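Long-range contacts in glucosidase (Croceicoccus marinus, PDB 5Z3K), which probably hydrolyses O-glycosidic bonds as a beta-glucosidase of glycoside hydrolase family 39: residues A[9-14]-A[345-350]; A[20-25]-A[50-55]; A[57-62]-A[92-97]; A[299-304]-A[318-323]. All coordinates share one frame; numbering follows the deposited sequence.

Interaction 1 (A[9-14]-A[345-350])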
# COMPACT_ATOMS: atom_id res chain seq x y z
N LEU A 9 15.24 -15.19 18.93
CA LEU A 9 13.96 -15.42 18.29
C LEU A 9 13.65 -16.91 18.26
O LEU A 9 14.55 -17.73 18.11
CB LEU A 9 13.94 -14.88 16.86
CG LEU A 9 14.19 -13.38 16.73
CD1 LEU A 9 14.49 -12.99 15.29
CD2 LEU A 9 12.96 -12.65 17.26
N SER A 10 12.37 -17.25 18.41
CA SER A 10 11.95 -18.63 18.27
C SER A 10 10.65 -18.69 17.49
O SER A 10 9.76 -17.86 17.68
CB SER A 10 11.76 -19.30 19.64
OG SER A 10 11.04 -18.45 20.51
N VAL A 11 10.56 -19.69 16.61
CA VAL A 11 9.41 -19.92 15.75
C VAL A 11 8.96 -21.36 15.91
O VAL A 11 9.80 -22.28 15.91
CB VAL A 11 9.75 -19.63 14.28
CG1 VAL A 11 8.68 -20.21 13.34
CG2 VAL A 11 9.92 -18.14 14.06
N ASN A 12 7.66 -21.57 16.05
CA ASN A 12 7.07 -22.90 15.95
C ASN A 12 6.50 -23.03 14.54
O ASN A 12 5.47 -22.43 14.23
CB ASN A 12 5.97 -23.13 17.00
CG ASN A 12 5.51 -24.58 17.06
OD1 ASN A 12 5.51 -25.29 16.05
ND2 ASN A 12 5.09 -25.03 18.25
N ALA A 13 7.17 -23.83 13.71
CA ALA A 13 6.80 -23.96 12.30
C ALA A 13 5.73 -25.02 12.05
O ALA A 13 5.33 -25.21 10.90
CB ALA A 13 8.05 -24.29 11.47
N GLY A 14 5.22 -25.67 13.09
CA GLY A 14 4.33 -26.79 12.90
C GLY A 14 2.87 -26.51 13.19
O GLY A 14 2.03 -27.39 13.03
N GLU A 345 -0.51 -19.23 6.17
CA GLU A 345 -0.64 -19.60 7.57
C GLU A 345 0.43 -18.84 8.34
O GLU A 345 1.62 -19.07 8.15
CB GLU A 345 -0.53 -21.11 7.72
CG GLU A 345 -1.72 -21.81 7.06
CD GLU A 345 -1.70 -23.32 7.20
OE1 GLU A 345 -2.74 -23.95 6.92
OE2 GLU A 345 -0.65 -23.88 7.59
N ARG A 346 0.00 -17.91 9.19
CA ARG A 346 0.95 -17.19 10.01
C ARG A 346 1.45 -18.10 11.13
O ARG A 346 0.68 -18.88 11.69
CB ARG A 346 0.31 -15.93 10.61
CG ARG A 346 1.28 -15.07 11.39
CD ARG A 346 0.67 -13.70 11.61
NE ARG A 346 1.47 -12.86 12.49
CZ ARG A 346 0.98 -11.80 13.11
NH1 ARG A 346 -0.29 -11.46 12.94
NH2 ARG A 346 1.76 -11.08 13.90
N LEU A 347 2.74 -18.02 11.41
CA LEU A 347 3.40 -18.82 12.43
C LEU A 347 3.78 -17.94 13.60
O LEU A 347 4.01 -16.75 13.44
CB LEU A 347 4.65 -19.50 11.86
CG LEU A 347 4.39 -20.52 10.75
CD1 LEU A 347 5.71 -20.99 10.11
CD2 LEU A 347 3.58 -21.70 11.25
N ALA A 348 3.86 -18.54 14.79
CA ALA A 348 4.26 -17.79 15.98
C ALA A 348 5.75 -17.51 15.95
O ALA A 348 6.55 -18.45 15.84
CB ALA A 348 3.90 -18.56 17.25
N ILE A 349 6.14 -16.24 16.08
CA ILE A 349 7.53 -15.87 16.32
C ILE A 349 7.57 -15.00 17.58
O ILE A 349 6.80 -14.04 17.73
CB ILE A 349 8.19 -15.15 15.12
CG1 ILE A 349 9.66 -14.82 15.44
CG2 ILE A 349 7.41 -13.90 14.69
CD1 ILE A 349 10.52 -14.58 14.19
N THR A 350 8.45 -15.37 18.50
CA THR A 350 8.55 -14.74 19.80
C THR A 350 9.94 -14.14 19.97
O THR A 350 10.95 -14.76 19.62
CB THR A 350 8.26 -15.77 20.90
OG1 THR A 350 6.88 -16.13 20.84
CG2 THR A 350 8.60 -15.22 22.29
O HOH W 1 12.55 -16.36 21.72
O HOH W 2 7.01 -18.63 19.19
O HOH W 3 3.35 -21.26 15.24
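V11 and I349 meet at the apolar centre of an antiparallel strand pairing, 6-13 with 345-350, in the mixed beta sheet that stands beside the TIM barrel. They are a non-hydrogen-bonded pair, and V11 CG2 lies 3.6 Å from I349 CG1. The ethyl arm of I349 leaves with CG1 opposite the backbone N (chi1 -179°) and passes obliquely across V11 CG2; beta-branched residues suit such extended backbone. L347 carries the layer onward, its CD1 3.8 Å from A13 CA, with I370 of strand 369-376 touching both residues. Cutting L347 back to an alanine takes off both end methyls and would probably leave A13 CA and N12 O less covered and I370 with less to pack on.

S10 and T350, a hydrogen-bonded pair, point to the other, wetter face, where small hydroxyl residues can serve both strand and solvent. T350 N donates to S10 O at 2.9 Å and S10 N to T350 O at 3.1 Å. At the corner, N12 OD1 accepts from G14 N (3.0 Å) in an Asx turn, while a water joins N12 O to A348 N. Another water donates to S10 O and lies 3.0 Å from T350 OG1.

Interaction 2 (A[20-25]-A[50-55])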
# COMPACT_ATOMS: atom_id res chain seq x y z
N MSE A 20 -2.33 -15.40 7.68
CA MSE A 20 -1.60 -14.22 7.27
C MSE A 20 -2.54 -13.35 6.45
O MSE A 20 -3.36 -13.87 5.69
CB MSE A 20 -0.36 -14.59 6.44
CG MSE A 20 0.51 -13.40 6.09
SE MSE A 20 1.50 -12.81 7.64
CE MSE A 20 2.91 -14.16 7.59
N ARG A 21 -2.45 -12.04 6.60
CA ARG A 21 -3.33 -11.12 5.89
C ARG A 21 -2.57 -10.45 4.75
O ARG A 21 -1.48 -9.90 4.96
CB ARG A 21 -3.91 -10.07 6.85
CG ARG A 21 -4.69 -10.69 8.00
CD ARG A 21 -5.61 -9.67 8.69
NE ARG A 21 -4.84 -8.62 9.36
CZ ARG A 21 -4.93 -7.33 9.07
NH1 ARG A 21 -5.77 -6.92 8.13
NH2 ARG A 21 -4.18 -6.45 9.74
N GLN A 22 -3.15 -10.48 3.55
CA GLN A 22 -2.43 -10.03 2.35
C GLN A 22 -2.57 -8.52 2.22
O GLN A 22 -3.50 -8.00 1.58
CB GLN A 22 -2.96 -10.76 1.12
CG GLN A 22 -2.27 -12.11 0.89
CD GLN A 22 -2.67 -13.16 1.91
OE1 GLN A 22 -3.85 -13.51 2.03
NE2 GLN A 22 -1.69 -13.66 2.67
N LEU A 23 -1.62 -7.80 2.81
CA LEU A 23 -1.64 -6.34 2.80
C LEU A 23 -0.64 -5.73 1.82
O LEU A 23 -0.43 -4.51 1.84
CB LEU A 23 -1.37 -5.80 4.21
CG LEU A 23 -2.37 -6.18 5.31
CD1 LEU A 23 -2.12 -5.35 6.59
CD2 LEU A 23 -3.76 -5.97 4.79
N HIS A 24 -0.03 -6.54 0.95
CA HIS A 24 1.03 -6.03 0.06
C HIS A 24 0.44 -5.42 -1.21
O HIS A 24 0.64 -5.90 -2.32
CB HIS A 24 2.02 -7.12 -0.31
CG HIS A 24 3.39 -6.59 -0.63
ND1 HIS A 24 4.14 -5.91 0.30
CD2 HIS A 24 4.14 -6.67 -1.75
CE1 HIS A 24 5.30 -5.56 -0.25
NE2 HIS A 24 5.33 -6.02 -1.49
N GLY A 25 -0.28 -4.31 -1.02
CA GLY A 25 -0.69 -3.50 -2.15
C GLY A 25 0.29 -2.39 -2.44
O GLY A 25 1.12 -2.04 -1.61
N GLN A 50 5.09 -10.53 -5.11
CA GLN A 50 3.72 -10.99 -4.85
C GLN A 50 2.79 -9.84 -4.46
O GLN A 50 2.02 -9.94 -3.51
CB GLN A 50 3.72 -12.09 -3.79
CG GLN A 50 4.75 -13.19 -4.10
CD GLN A 50 4.22 -14.59 -3.87
OE1 GLN A 50 3.05 -14.88 -4.10
NE2 GLN A 50 5.10 -15.47 -3.41
N VAL A 51 2.89 -8.72 -5.19
CA VAL A 51 1.90 -7.64 -5.06
C VAL A 51 0.51 -8.23 -5.26
O VAL A 51 0.28 -8.98 -6.22
CB VAL A 51 2.20 -6.53 -6.09
CG1 VAL A 51 0.99 -5.57 -6.24
CG2 VAL A 51 3.47 -5.76 -5.70
N THR A 52 -0.43 -7.90 -4.35
CA THR A 52 -1.78 -8.43 -4.42
C THR A 52 -2.84 -7.37 -4.73
O THR A 52 -4.00 -7.74 -4.98
CB THR A 52 -2.16 -9.11 -3.09
OG1 THR A 52 -1.84 -8.25 -1.99
CG2 THR A 52 -1.43 -10.44 -2.93
N LEU A 53 -2.49 -6.09 -4.71
CA LEU A 53 -3.47 -5.03 -4.92
C LEU A 53 -2.72 -3.84 -5.48
O LEU A 53 -1.62 -3.52 -5.02
CB LEU A 53 -4.19 -4.65 -3.62
CG LEU A 53 -5.34 -3.64 -3.69
CD1 LEU A 53 -6.43 -4.10 -4.67
CD2 LEU A 53 -5.93 -3.40 -2.31
N VAL A 54 -3.29 -3.21 -6.51
CA VAL A 54 -2.65 -2.06 -7.15
C VAL A 54 -3.64 -0.91 -7.22
O VAL A 54 -4.72 -1.05 -7.82
CB VAL A 54 -2.11 -2.40 -8.55
CG1 VAL A 54 -1.52 -1.15 -9.19
CG2 VAL A 54 -1.06 -3.51 -8.46
N ARG A 55 -3.27 0.23 -6.64
CA ARG A 55 -4.04 1.46 -6.78
C ARG A 55 -3.69 2.12 -8.11
O ARG A 55 -2.51 2.20 -8.47
CB ARG A 55 -3.73 2.41 -5.62
CG ARG A 55 -4.57 3.68 -5.56
CD ARG A 55 -4.40 4.38 -4.19
NE ARG A 55 -5.40 5.44 -3.99
CZ ARG A 55 -5.17 6.74 -4.21
NH1 ARG A 55 -3.97 7.16 -4.63
NH2 ARG A 55 -6.14 7.63 -4.02
O HOH W 4 -3.98 -7.04 -0.89
O HOH W 5 -0.23 -9.31 0.25
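H24 and V51 turn their side chains across each other at about a right angle, the ring carbon H24 CD2 standing 4.1 Å from V51 CG2. H24 holds CG roughly trans to its backbone N (chi1 -153°), which carries the imidazole toward helix 329-341; there F334, V337 and L341 touch it, and F334 also receives V51. The carbonyl oxygen of Q50 lies at the edge of the imidazole, near its plane. An aromatic ring and a branched aliphatic thus fill the buried side of the contact.

T52 occupies the polar side. Its OG1 sits in the crowded position between backbone N and carbonyl carbon (chi1 49°), facing the 20-25 segment, where two waters extend its reach: one, 2.7 Å from T52 OG1, donates to Q22 O, and the other, 3.0 Å from T52 OG1, accepts from H24 N. A threonine suits this place because its hydroxyl joins both bridges. Q22 comes alongside with CB, but its chain bends at chi2 and takes NE2 off to L341 O.

The backbones are tied by T52 N, which donates to H24 O at 3.0 Å along a nearly straight N-H (169°), though from above the carbonyl plane. Farther on, G25 CA lies only 3.0 Å from L53 O; a side-chain carbon on G25 would press on that oxygen. L53 N is buried without a partner in the model. The contact lies where the chain runs into 25-27 and 53-55, the first two parallel strands of the TIM barrel.

Interaction 3 (A[57-62]-A[92-97])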
# COMPACT_ATOMS: atom_id res chain seq x y z
N TYR A 57 -4.19 5.24 -9.20
CA TYR A 57 -4.17 6.70 -9.25
C TYR A 57 -2.94 7.24 -9.97
O TYR A 57 -3.03 8.23 -10.72
CB TYR A 57 -4.25 7.25 -7.82
CG TYR A 57 -4.23 8.76 -7.74
CD1 TYR A 57 -5.39 9.50 -7.98
CD2 TYR A 57 -3.07 9.45 -7.39
CE1 TYR A 57 -5.38 10.88 -7.90
CE2 TYR A 57 -3.06 10.84 -7.31
CZ TYR A 57 -4.22 11.55 -7.57
OH TYR A 57 -4.20 12.92 -7.50
N ASP A 58 -1.79 6.58 -9.83
CA ASP A 58 -0.59 7.12 -10.47
C ASP A 58 -0.50 6.77 -11.96
O ASP A 58 0.34 7.35 -12.66
CB ASP A 58 0.65 6.68 -9.70
CG ASP A 58 0.67 7.27 -8.29
OD1 ASP A 58 0.57 8.51 -8.16
OD2 ASP A 58 0.71 6.50 -7.32
N TRP A 59 -1.35 5.88 -12.45
CA TRP A 59 -1.46 5.66 -13.88
C TRP A 59 -1.99 6.92 -14.58
O TRP A 59 -2.48 7.86 -13.95
CB TRP A 59 -2.40 4.49 -14.18
CG TRP A 59 -2.03 3.16 -13.57
CD1 TRP A 59 -0.85 2.82 -12.94
CD2 TRP A 59 -2.86 1.99 -13.53
NE1 TRP A 59 -0.90 1.51 -12.52
CE2 TRP A 59 -2.12 0.98 -12.87
CE3 TRP A 59 -4.15 1.70 -14.01
CZ2 TRP A 59 -2.64 -0.30 -12.67
CZ3 TRP A 59 -4.66 0.43 -13.79
CH2 TRP A 59 -3.90 -0.56 -13.13
N VAL A 60 -1.90 6.91 -15.91
CA VAL A 60 -2.57 7.91 -16.73
C VAL A 60 -3.99 7.39 -16.99
O VAL A 60 -4.31 6.96 -18.10
CB VAL A 60 -1.78 8.16 -18.03
CG1 VAL A 60 -2.50 9.19 -18.92
CG2 VAL A 60 -0.37 8.65 -17.69
N SER A 61 -4.83 7.41 -15.94
CA SER A 61 -6.13 6.73 -15.95
C SER A 61 -7.15 7.54 -15.16
O SER A 61 -7.90 7.02 -14.34
CB SER A 61 -6.03 5.33 -15.36
OG SER A 61 -5.06 4.57 -16.07
N ARG A 62 -7.18 8.85 -15.43
CA ARG A 62 -8.04 9.77 -14.71
C ARG A 62 -9.32 10.03 -15.49
O ARG A 62 -9.34 10.03 -16.72
CB ARG A 62 -7.31 11.10 -14.47
CG ARG A 62 -6.01 10.95 -13.70
CD ARG A 62 -6.27 10.58 -12.26
NE ARG A 62 -5.00 10.46 -11.55
CZ ARG A 62 -4.28 11.48 -11.10
NH1 ARG A 62 -4.71 12.74 -11.24
NH2 ARG A 62 -3.13 11.24 -10.48
N ASP A 92 -6.27 0.00 -20.17
CA ASP A 92 -6.40 -1.42 -20.48
C ASP A 92 -5.06 -2.12 -20.35
O ASP A 92 -4.99 -3.25 -19.85
CB ASP A 92 -6.91 -1.61 -21.92
CG ASP A 92 -8.39 -1.37 -22.07
OD1 ASP A 92 -9.08 -1.14 -21.05
OD2 ASP A 92 -8.86 -1.39 -23.23
N THR A 93 -3.99 -1.49 -20.81
CA THR A 93 -2.67 -2.11 -20.76
C THR A 93 -2.23 -2.33 -19.32
O THR A 93 -1.78 -3.42 -18.95
CB THR A 93 -1.68 -1.25 -21.53
OG1 THR A 93 -2.08 -1.25 -22.91
CG2 THR A 93 -0.26 -1.80 -21.44
N TRP A 94 -2.40 -1.31 -18.48
CA TRP A 94 -1.99 -1.43 -17.08
C TRP A 94 -2.88 -2.41 -16.32
O TRP A 94 -2.40 -3.15 -15.45
CB TRP A 94 -1.97 -0.06 -16.43
CG TRP A 94 -0.81 0.80 -16.90
CD1 TRP A 94 0.50 0.41 -16.99
CD2 TRP A 94 -0.85 2.17 -17.32
NE1 TRP A 94 1.27 1.46 -17.44
CE2 TRP A 94 0.47 2.55 -17.66
CE3 TRP A 94 -1.88 3.12 -17.46
CZ2 TRP A 94 0.79 3.83 -18.12
CZ3 TRP A 94 -1.56 4.40 -17.93
CH2 TRP A 94 -0.23 4.74 -18.25
N VAL A 95 -4.17 -2.43 -16.63
CA VAL A 95 -5.07 -3.40 -16.01
C VAL A 95 -4.65 -4.81 -16.39
O VAL A 95 -4.58 -5.71 -15.54
CB VAL A 95 -6.53 -3.11 -16.40
CG1 VAL A 95 -7.44 -4.30 -16.11
CG2 VAL A 95 -7.03 -1.86 -15.67
N GLY A 96 -4.36 -5.03 -17.67
CA GLY A 96 -3.92 -6.35 -18.09
C GLY A 96 -2.61 -6.75 -17.45
O GLY A 96 -2.43 -7.90 -17.05
N GLN A 97 -1.67 -5.80 -17.31
CA GLN A 97 -0.41 -6.11 -16.64
C GLN A 97 -0.66 -6.53 -15.20
O GLN A 97 -0.09 -7.51 -14.72
CB GLN A 97 0.52 -4.90 -16.66
CG GLN A 97 1.10 -4.57 -18.03
CD GLN A 97 1.78 -3.21 -18.07
OE1 GLN A 97 1.89 -2.53 -17.04
NE2 GLN A 97 2.23 -2.80 -19.26
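W59 and W94 mark the closest backbone approach, their CA atoms 7.8 Å apart, where an irregular loop that makes an inverse gamma turn at V60 lies against helix 89-100. The two tryptophans reach out from opposite backbones and pass alongside each other. W94 CB sits squarely over the face of the W59 six-membered ring, 3.5 Å from its centroid and 5° off the normal, a CH-pi contact. The five-membered rings meet obliquely, with planes at 31°. In return, W59 CB comes to 3.6 Å from W94 CE3, each indole resting against the root of the other. Both have CG opposite the carbonyl carbon (chi1 -58° in W59), which brings the indoles into the space between loop and helix.

V60 CB packs 3.8 Å from W94 CH2, and V95 CG2 adds a methyl 3.8 Å from W59 CZ3. The backbone V60 N comes closer still, 3.2 Å from W94 CZ3, oblique to the indole. S61 OG stands at the edge of the W94 ring, but its hydrogen bond goes to T91 OG1.

An alanine at W59 would probably deprive W94 CB of the ring face beneath it and leave the W94 indole freer to shift.

The chemistry across the two segments is mainly apolar, and large flat residues suit it because they bridge a wide backbone separation. Polar groups find partners elsewhere: W94 NE1 bonds to A31 O and W59 O accepts from H311 NE2, so the indole and the loop are also held from outside the contact.

Interaction 4 (A[299-304]-A[318-323])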
# COMPACT_ATOMS: atom_id res chain seq x y z
N ALA A 299 -3.79 -2.22 2.26
CA ALA A 299 -2.74 -1.22 2.30
C ALA A 299 -2.10 -1.07 0.94
O ALA A 299 -1.93 -2.05 0.21
CB ALA A 299 -1.67 -1.60 3.33
N ILE A 300 -1.72 0.18 0.62
CA ILE A 300 -1.15 0.58 -0.67
C ILE A 300 0.15 1.31 -0.37
O ILE A 300 0.13 2.48 0.03
CB ILE A 300 -2.10 1.48 -1.48
CG1 ILE A 300 -3.48 0.86 -1.66
CG2 ILE A 300 -1.50 1.79 -2.84
CD1 ILE A 300 -3.51 -0.36 -2.60
N PHE A 301 1.28 0.63 -0.56
CA PHE A 301 2.58 1.28 -0.39
C PHE A 301 2.84 2.27 -1.51
O PHE A 301 2.63 1.96 -2.69
CB PHE A 301 3.69 0.24 -0.38
CG PHE A 301 5.07 0.85 -0.38
CD1 PHE A 301 5.64 1.27 0.82
CD2 PHE A 301 5.77 1.02 -1.57
CE1 PHE A 301 6.91 1.83 0.84
CE2 PHE A 301 7.04 1.59 -1.57
CZ PHE A 301 7.61 2.00 -0.36
N PHE A 302 3.37 3.43 -1.15
CA PHE A 302 3.60 4.54 -2.08
C PHE A 302 5.10 4.81 -2.19
O PHE A 302 5.72 5.19 -1.19
CB PHE A 302 2.87 5.79 -1.57
CG PHE A 302 3.03 7.00 -2.46
CD1 PHE A 302 2.33 7.10 -3.65
CD2 PHE A 302 3.88 8.04 -2.10
CE1 PHE A 302 2.46 8.21 -4.47
CE2 PHE A 302 4.02 9.16 -2.92
CZ PHE A 302 3.30 9.24 -4.11
N ARG A 303 5.70 4.60 -3.37
CA ARG A 303 5.13 3.97 -4.57
C ARG A 303 6.21 3.06 -5.15
O ARG A 303 7.40 3.41 -5.12
CB ARG A 303 4.69 5.02 -5.60
CG ARG A 303 5.75 6.10 -5.90
CD ARG A 303 5.16 7.28 -6.72
NE ARG A 303 5.03 6.92 -8.13
CZ ARG A 303 4.48 7.69 -9.07
NH1 ARG A 303 3.98 8.89 -8.77
NH2 ARG A 303 4.41 7.25 -10.31
N ALA A 304 5.82 1.89 -5.67
CA ALA A 304 6.77 0.88 -6.15
C ALA A 304 7.12 1.08 -7.63
O ALA A 304 6.93 0.20 -8.48
CB ALA A 304 6.22 -0.53 -5.91
N ALA A 318 9.48 9.35 -3.28
CA ALA A 318 8.82 8.17 -2.73
C ALA A 318 8.87 6.97 -3.67
O ALA A 318 8.63 5.84 -3.21
CB ALA A 318 7.36 8.51 -2.39
N GLY A 319 9.20 7.17 -4.94
CA GLY A 319 9.42 6.04 -5.83
C GLY A 319 10.66 5.27 -5.40
O GLY A 319 11.77 5.84 -5.35
N ILE A 320 10.51 3.98 -5.06
CA ILE A 320 11.61 3.27 -4.42
C ILE A 320 12.64 2.74 -5.41
O ILE A 320 13.76 2.42 -5.00
CB ILE A 320 11.12 2.11 -3.53
CG1 ILE A 320 10.29 1.09 -4.33
CG2 ILE A 320 10.34 2.67 -2.34
CD1 ILE A 320 9.94 -0.17 -3.53
N PHE A 321 12.31 2.64 -6.70
CA PHE A 321 13.30 2.20 -7.67
C PHE A 321 14.20 3.35 -8.08
O PHE A 321 13.84 4.52 -7.98
CB PHE A 321 12.62 1.64 -8.93
CG PHE A 321 11.92 0.32 -8.70
CD1 PHE A 321 10.68 0.28 -8.07
CD2 PHE A 321 12.49 -0.86 -9.15
CE1 PHE A 321 10.04 -0.94 -7.86
CE2 PHE A 321 11.86 -2.08 -8.95
CZ PHE A 321 10.64 -2.12 -8.31
N GLU A 322 15.40 3.01 -8.57
CA GLU A 322 16.24 4.05 -9.16
C GLU A 322 15.59 4.61 -10.42
O GLU A 322 14.74 3.97 -11.03
CB GLU A 322 17.63 3.49 -9.50
CG GLU A 322 18.37 2.91 -8.31
CD GLU A 322 18.72 3.96 -7.28
OE1 GLU A 322 19.19 5.05 -7.67
OE2 GLU A 322 18.55 3.70 -6.08
N ASP A 323 16.03 5.81 -10.81
CA ASP A 323 15.49 6.47 -12.00
C ASP A 323 15.45 5.54 -13.22
O ASP A 323 14.52 5.62 -14.04
CB ASP A 323 16.31 7.72 -12.33
CG ASP A 323 16.13 8.83 -11.30
OD1 ASP A 323 15.35 8.65 -10.33
OD2 ASP A 323 16.76 9.89 -11.45
O HOH W 6 8.41 5.36 -0.54
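The last TIM-barrel strand, 298-301, and the loop that follows it meet the 318-323 segment here, with R303 paired to A318 and I320. A cis peptide bond joins F302 to R303, reminiscent of the non-proline cis peptide after strand eight in many clan GH-A glycosidases. R303 N donates to A318 O at 3.2 Å, arriving from well above the carbonyl plane, and I320 N returns a 3.2 Å bond to R303 O, nearly in line with that carbonyl (174°). A water donates to both F302 O and A318 O.

The packing is mostly apolar and close. I320 CG2 meets the edge of the F301 ring in its plane, 3.4 Å from F301 CZ, while A318 CB, small enough for the spot, comes to 3.4 Å from F302 CE2. R303 CG lies over the centre of the F302 ring face, its chi1 of 48° tucking that carbon between N and C, and the charged end runs on to D305. F321 CE1 approaches A304 O at 3.4 Å.

Helix 329-341 lies alongside, F334 touching A304 and I320; on the barrel side F301 shares backbone bonds with strand 25-27, and W265 of strand 259-266 meets its ring edge-to-face.

From the N terminus, strand 6-13 first enters the sheet beside the barrel, and its partner 345-350 arrives only after the whole barrel has been built; interaction 1 thus closes one great loop in which the other three are nested. Inside it they follow in series. Interaction 2 closes a short loop at the first two barrel strands, interaction 3 folds the next loop onto helix 89-100, and interaction 4 closes a short excursion after the last strand. Strands 25-27 and 298-301 close the barrel, joining interactions 2 and 4. V54 packs on W59, linking interactions 2 and 3; D58 and R303 form a long, weak ion pair between 3 and 4; R346 packs on M20 between sheet and barrel.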